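PDB 1ZU4: ftsY from Mycoplasma mycoides, which is a signal recognition particle receptor of the SRP54-type family, modelled as its NG domain, a helical bundle joined to a P-loop NTPase fold. Local coordinates for residues Y96-K101 / P228-L233; E102-I107 / E224-H229. One frame throughout, in Å; residues are numbered along the deposited sequence.

Interactions 1 and 2 lie side by side, their centres about 9 Å apart. On one side, 96-101 and 102-107 run on from each other. They lead from the loop after helix 71-87 into strand 106-111. On the other side, 224-229 and 228-233 share P228 and H229 and lead from the loop after helix 206-221 into strand 230-236. The two strands are parallel neighbours in the central sheet, so both contacts join the approaches to the same pair. The salt bridge from R104 NH2 to D99 OD1 and the probable bond from K101 N to N106 OD1 tie the contacts together. This is consistent with the connection from helix 71-87 being held against the start of these two strands.

Interaction 1 of 2, residues Y96-K101 / P228-L233; sequences YRIDFK and PHEVLL
E230 and D99 carry the main polar contact here. E230 starts strand 230-236 of the P-loop NTPase sheet, and D99 lies in the loop between helix 71-87 and strand 106-111. From CB, which points toward this loop, the E230 side chain first sets off with CG anti to the carbonyl carbon (chi1 -61°). E230 CG is 4.4 Å from I98 CG2. The chain then bends at chi2 (-75°), and E230 CD lies 3.8 Å from D99 N. At the tip the two oxygens part. E230 OE2 accepts the bond from D99 N at 2.8 Å, fairly straight (161°), through its anti lone pair. E230 OE1 is hydrogen-bonded to S257 OG and in a salt bridge with K285 NZ. K285 also binds R97 O, and so may offset the approach of R97 O to E230 OE2, two acceptors 3.3 Å apart. D99 is the centre of an inverse gamma turn, closed by a weak bond from F100 N to I98 O. In its own carboxylate, D99 OD1 pairs with K101 NZ at 2.9 Å. On the H229 side, a water gives one bond to D99 OD2 and one to H229 O, each 2.7 Å long.

Interaction 2 of 2, residues E102-I107 / E224-H229; sequences ENRLNI and EKSAPH
R104 lies flat on the ring of H229, a stack with centres 3.5 Å apart and planes only 9° from parallel. The two side chains reach in from facing segments and overlap at their flat ends. R104 CG sits between the backbone N and the carbonyl carbon (chi1 79°), and the chain then runs extended to NE, which carries the guanidinium out over the imidazole. N106 meets the guanidinium at its edge. R104 NE gives N106 OD1 a bond of 3.0 Å, and K101 N binds the same oxygen. R104 NH2 has a salt bridge with D99. Together with the stack, these bonds probably limit how far the guanidinium can turn. A227 CA lies over the rim of the opposite face of the imidazole. At the ring edge, H229 NE2 donates to L105 O at 3.2 Å. The backbone bond from H229 N to I107 O, 2.8 Å, marks where strands 106-111 and 230-236 come together as parallel neighbours in the P-loop NTPase sheet. The chain reaches this point through a type I turn, E224 to A227, and a cis peptide before P228. I107 CD1 packs on A227 CB at 3.9 Å, and I220 of helix 206-221 touches both residues. E224 OE2 accepts from L105 N at 3.1 Å, met from above the carboxylate plane. The outer side is looser. E224 OE1 stays 5.1 Å from R104 NE, so the two charged groups do not pair, though the carboxylate lies along the R104 aliphatic chain. S226, which is exposed, brings S226 OG no nearer than 3.9 Å to R104 NH1.

Interaction 1 of 2, residues Y96-K101 / P228-L233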
loop_
_atom_site.group_PDB
_atom_site.type_symbol
_atom_site.label_atom_id
_atom_site.label_comp_id
_atom_site.label_asym_id
_atom_site.label_seq_id
_atom_site.Cartn_x
_atom_site.Cartn_y
_atom_site.Cartn_z
ATOM N N TYR A 96 -10.648 -5.338 4.035
ATOM C CA TYR A 96 -10.560 -4.871 2.637
ATOM C C TYR A 96 -10.681 -3.351 2.576
ATOM O O TYR A 96 -9.821 -2.658 2.015
ATOM C CB TYR A 96 -11.678 -5.467 1.733
ATOM C CG TYR A 96 -11.236 -6.559 0.759
ATOM C CD1 TYR A 96 -10.300 -6.296 -0.254
ATOM C CD2 TYR A 96 -11.757 -7.860 0.857
ATOM C CE1 TYR A 96 -9.892 -7.317 -1.146
ATOM C CE2 TYR A 96 -11.367 -8.873 -0.013
ATOM C CZ TYR A 96 -10.435 -8.594 -1.013
ATOM O OH TYR A 96 -10.042 -9.605 -1.860
ATOM N N ARG A 97 -11.770 -2.835 3.122
ATOM C CA ARG A 97 -12.111 -1.422 2.876
ATOM C C ARG A 97 -11.440 -0.520 3.874
ATOM O O ARG A 97 -11.055 -0.952 4.968
ATOM C CB ARG A 97 -13.626 -1.176 2.894
ATOM C CG ARG A 97 -14.300 -1.390 4.259
ATOM C CD ARG A 97 -15.260 -0.203 4.609
ATOM N NE ARG A 97 -16.017 -0.487 5.839
ATOM C CZ ARG A 97 -17.167 -1.166 5.882
ATOM N NH1 ARG A 97 -17.707 -1.633 4.751
ATOM N NH2 ARG A 97 -17.778 -1.385 7.054
ATOM N N ILE A 98 -11.313 0.742 3.481
ATOM C CA ILE A 98 -10.890 1.804 4.376
ATOM C C ILE A 98 -12.053 2.139 5.308
ATOM O O ILE A 98 -13.155 2.459 4.864
ATOM C CB ILE A 98 -10.421 3.074 3.576
ATOM C CG1 ILE A 98 -9.416 2.678 2.494
ATOM C CG2 ILE A 98 -9.856 4.172 4.505
ATOM C CD1 ILE A 98 -8.132 2.236 3.019
ATOM N N ASP A 99 -11.798 2.023 6.601
ATOM C CA ASP A 99 -12.808 2.296 7.627
ATOM C C ASP A 99 -12.927 3.820 7.824
ATOM O O ASP A 99 -12.431 4.393 8.804
ATOM C CB ASP A 99 -12.479 1.556 8.921
ATOM C CG ASP A 99 -13.635 1.549 9.914
ATOM O OD1 ASP A 99 -14.736 1.956 9.545
ATOM O OD2 ASP A 99 -13.434 1.167 11.093
ATOM N N PHE A 100 -13.612 4.455 6.875
ATOM C CA PHE A 100 -13.887 5.895 6.907
ATOM C C PHE A 100 -15.424 6.012 7.023
ATOM O O PHE A 100 -16.147 5.460 6.192
ATOM C CB PHE A 100 -13.359 6.562 5.637
ATOM C CG PHE A 100 -13.382 8.057 5.690
ATOM C CD1 PHE A 100 -12.220 8.785 6.013
ATOM C CD2 PHE A 100 -14.607 8.753 5.535
ATOM C CE1 PHE A 100 -12.273 10.196 6.135
ATOM C CE2 PHE A 100 -14.672 10.154 5.629
ATOM C CZ PHE A 100 -13.508 10.889 5.923
ATOM N N LYS A 101 -15.929 6.690 8.047
ATOM C CA LYS A 101 -17.388 6.882 8.174
ATOM C C LYS A 101 -17.648 8.356 8.179
ATOM O O LYS A 101 -16.869 9.100 8.739
ATOM C CB LYS A 101 -17.930 6.313 9.490
ATOM C CG LYS A 101 -17.492 4.919 9.860
ATOM C CD LYS A 101 -18.316 3.853 9.211
ATOM C CE LYS A 101 -18.649 2.781 10.242
ATOM N NZ LYS A 101 -17.494 1.915 10.588
ATOM N N PRO A 228 -7.346 3.380 16.693
ATOM C CA PRO A 228 -7.179 3.879 15.312
ATOM C C PRO A 228 -8.050 3.033 14.392
ATOM O O PRO A 228 -8.105 1.785 14.508
ATOM C CB PRO A 228 -5.674 3.674 15.007
ATOM C CG PRO A 228 -5.230 2.590 16.003
ATOM C CD PRO A 228 -6.131 2.699 17.212
ATOM N N HIS A 229 -8.766 3.708 13.523
ATOM C CA HIS A 229 -9.614 3.047 12.522
ATOM C C HIS A 229 -8.828 2.336 11.416
ATOM O O HIS A 229 -9.282 1.307 10.884
ATOM C CB HIS A 229 -10.564 4.093 11.934
ATOM C CG HIS A 229 -11.369 4.825 12.976
ATOM N ND1 HIS A 229 -12.240 4.190 13.830
ATOM C CD2 HIS A 229 -11.405 6.132 13.324
ATOM C CE1 HIS A 229 -12.791 5.074 14.645
ATOM N NE2 HIS A 229 -12.332 6.259 14.333
ATOM N N GLU A 230 -7.639 2.863 11.122
ATOM C CA GLU A 230 -6.647 2.177 10.303
ATOM C C GLU A 230 -5.255 2.443 10.864
ATOM O O GLU A 230 -4.989 3.514 11.418
ATOM C CB GLU A 230 -6.706 2.695 8.832
ATOM C CG GLU A 230 -8.102 2.448 8.118
ATOM C CD GLU A 230 -8.324 1.012 7.721
ATOM O OE1 GLU A 230 -7.363 0.193 7.698
ATOM O OE2 GLU A 230 -9.496 0.698 7.392
ATOM N N VAL A 231 -4.372 1.470 10.658
ATOM C CA VAL A 231 -2.952 1.558 10.961
ATOM C C VAL A 231 -2.287 1.113 9.659
ATOM O O VAL A 231 -2.307 -0.074 9.296
ATOM C CB VAL A 231 -2.562 0.615 12.191
ATOM C CG1 VAL A 231 -1.065 0.699 12.509
ATOM C CG2 VAL A 231 -3.358 0.981 13.440
ATOM N N LEU A 232 -1.727 2.079 8.933
ATOM C CA LEU A 232 -1.357 1.824 7.571
ATOM C C LEU A 232 0.163 1.766 7.413
ATOM O O LEU A 232 0.885 2.715 7.711
ATOM C CB LEU A 232 -2.021 2.836 6.613
ATOM C CG LEU A 232 -3.571 2.844 6.588
ATOM C CD1 LEU A 232 -4.094 4.077 5.871
ATOM C CD2 LEU A 232 -4.176 1.582 5.948
ATOM N N LEU A 233 0.632 0.604 6.971
ATOM C CA LEU A 233 2.050 0.372 6.689
ATOM C C LEU A 233 2.479 0.728 5.249
ATOM O O LEU A 233 1.845 0.328 4.285
ATOM C CB LEU A 233 2.346 -1.111 6.998
ATOM C CG LEU A 233 3.787 -1.632 6.849
ATOM C CD1 LEU A 233 4.647 -0.863 7.784
ATOM C CD2 LEU A 233 3.871 -3.174 7.122
HETATM O O HOH W 1 -11.261 -0.168 12.043
#

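Interaction 2 of 2, residues E102-I107 / E224-H229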
loop_
_atom_site.group_PDB
_atom_site.type_symbol
_atom_site.label_atom_id
_atom_site.label_comp_id
_atom_site.label_asym_id
_atom_site.label_seq_id
_atom_site.Cartn_x
_atom_site.Cartn_y
_atom_site.Cartn_z
ATOM N N GLU A 102 -18.797 8.767 7.648
ATOM C CA GLU A 102 -19.178 10.181 7.596
ATOM C C GLU A 102 -19.417 10.805 8.957
ATOM O O GLU A 102 -19.201 12.006 9.150
ATOM C CB GLU A 102 -20.475 10.330 6.796
ATOM C CG GLU A 102 -20.359 9.806 5.394
ATOM C CD GLU A 102 -19.399 10.612 4.598
ATOM O OE1 GLU A 102 -19.660 11.828 4.364
ATOM O OE2 GLU A 102 -18.383 10.022 4.193
ATOM N N ASN A 103 -19.955 10.042 9.888
ATOM C CA ASN A 103 -20.454 10.702 11.080
ATOM C C ASN A 103 -19.516 10.665 12.280
ATOM O O ASN A 103 -19.970 10.677 13.441
ATOM C CB ASN A 103 -21.855 10.183 11.431
ATOM C CG ASN A 103 -22.019 8.653 11.189
ATOM O OD1 ASN A 103 -21.077 7.868 11.329
ATOM N ND2 ASN A 103 -23.243 8.250 10.837
ATOM N N ARG A 104 -18.203 10.605 12.021
ATOM C CA ARG A 104 -17.235 10.535 13.118
ATOM C C ARG A 104 -15.881 11.155 12.794
ATOM O O ARG A 104 -15.611 11.585 11.659
ATOM C CB ARG A 104 -17.056 9.102 13.583
ATOM C CG ARG A 104 -16.149 8.291 12.679
ATOM C CD ARG A 104 -15.955 6.887 13.152
ATOM N NE ARG A 104 -15.117 6.226 12.155
ATOM C CZ ARG A 104 -14.990 4.918 12.007
ATOM N NH1 ARG A 104 -15.607 4.072 12.821
ATOM N NH2 ARG A 104 -14.213 4.459 11.054
ATOM N N LEU A 105 -15.039 11.208 13.816
ATOM C CA LEU A 105 -13.662 11.585 13.613
ATOM C C LEU A 105 -12.871 10.325 13.284
ATOM O O LEU A 105 -12.611 9.478 14.132
ATOM C CB LEU A 105 -13.110 12.329 14.834
ATOM C CG LEU A 105 -11.603 12.547 14.853
ATOM C CD1 LEU A 105 -11.165 13.393 13.738
ATOM C CD2 LEU A 105 -11.297 13.167 16.245
ATOM N N ASN A 106 -12.545 10.175 12.017
ATOM C CA ASN A 106 -11.787 9.016 11.573
ATOM C C ASN A 106 -10.334 9.258 11.977
ATOM O O ASN A 106 -9.822 10.366 11.868
ATOM C CB ASN A 106 -11.922 8.849 10.039
ATOM C CG ASN A 106 -13.357 8.652 9.608
ATOM O OD1 ASN A 106 -13.914 7.576 9.803
ATOM N ND2 ASN A 106 -13.993 9.724 9.115
ATOM N N ILE A 107 -9.658 8.224 12.457
ATOM C CA ILE A 107 -8.275 8.388 12.873
ATOM C C ILE A 107 -7.413 7.286 12.252
ATOM O O ILE A 107 -7.626 6.121 12.532
ATOM C CB ILE A 107 -8.137 8.394 14.427
ATOM C CG1 ILE A 107 -9.050 9.456 15.065
ATOM C CG2 ILE A 107 -6.707 8.645 14.780
ATOM C CD1 ILE A 107 -9.086 9.470 16.648
ATOM N N GLU A 224 -12.690 8.168 20.640
ATOM C CA GLU A 224 -13.172 7.333 19.540
ATOM C C GLU A 224 -12.748 5.927 19.932
ATOM O O GLU A 224 -11.604 5.543 19.766
ATOM C CB GLU A 224 -12.508 7.723 18.194
ATOM C CG GLU A 224 -12.976 9.044 17.518
ATOM C CD GLU A 224 -14.414 8.991 17.004
ATOM O OE1 GLU A 224 -14.995 7.886 16.925
ATOM O OE2 GLU A 224 -14.958 10.071 16.696
ATOM N N LYS A 225 -13.685 5.169 20.471
ATOM C CA LYS A 225 -13.399 3.877 21.093
ATOM C C LYS A 225 -12.777 2.871 20.127
ATOM O O LYS A 225 -11.904 2.131 20.488
ATOM C CB LYS A 225 -14.699 3.319 21.680
ATOM C CG LYS A 225 -15.194 4.054 22.928
ATOM C CD LYS A 225 -16.745 3.883 23.152
ATOM C CE LYS A 225 -17.245 4.813 24.295
ATOM N NZ LYS A 225 -18.719 4.652 24.618
ATOM N N SER A 226 -13.228 2.870 18.879
ATOM C CA SER A 226 -12.727 1.953 17.849
ATOM C C SER A 226 -11.460 2.491 17.112
ATOM O O SER A 226 -10.918 1.834 16.201
ATOM C CB SER A 226 -13.868 1.647 16.852
ATOM O OG SER A 226 -14.466 2.859 16.358
ATOM N N ALA A 227 -10.965 3.660 17.520
ATOM C CA ALA A 227 -9.700 4.187 16.935
ATOM C C ALA A 227 -8.460 3.421 17.469
ATOM O O ALA A 227 -8.533 2.770 18.521
ATOM C CB ALA A 227 -9.582 5.668 17.194
ATOM N N PRO A 228 -7.346 3.380 16.693
ATOM C CA PRO A 228 -7.179 3.879 15.312
ATOM C C PRO A 228 -8.050 3.033 14.392
ATOM O O PRO A 228 -8.105 1.785 14.508
ATOM C CB PRO A 228 -5.674 3.674 15.007
ATOM C CG PRO A 228 -5.230 2.590 16.003
ATOM C CD PRO A 228 -6.131 2.699 17.212
ATOM N N HIS A 229 -8.766 3.708 13.523
ATOM C CA HIS A 229 -9.614 3.047 12.522
ATOM C C HIS A 229 -8.828 2.336 11.416
ATOM O O HIS A 229 -9.282 1.307 10.884
ATOM C CB HIS A 229 -10.564 4.093 11.934
ATOM C CG HIS A 229 -11.369 4.825 12.976
ATOM N ND1 HIS A 229 -12.240 4.190 13.830
ATOM C CD2 HIS A 229 -11.405 6.132 13.324
ATOM C CE1 HIS A 229 -12.791 5.074 14.645
ATOM N NE2 HIS A 229 -12.332 6.259 14.333
#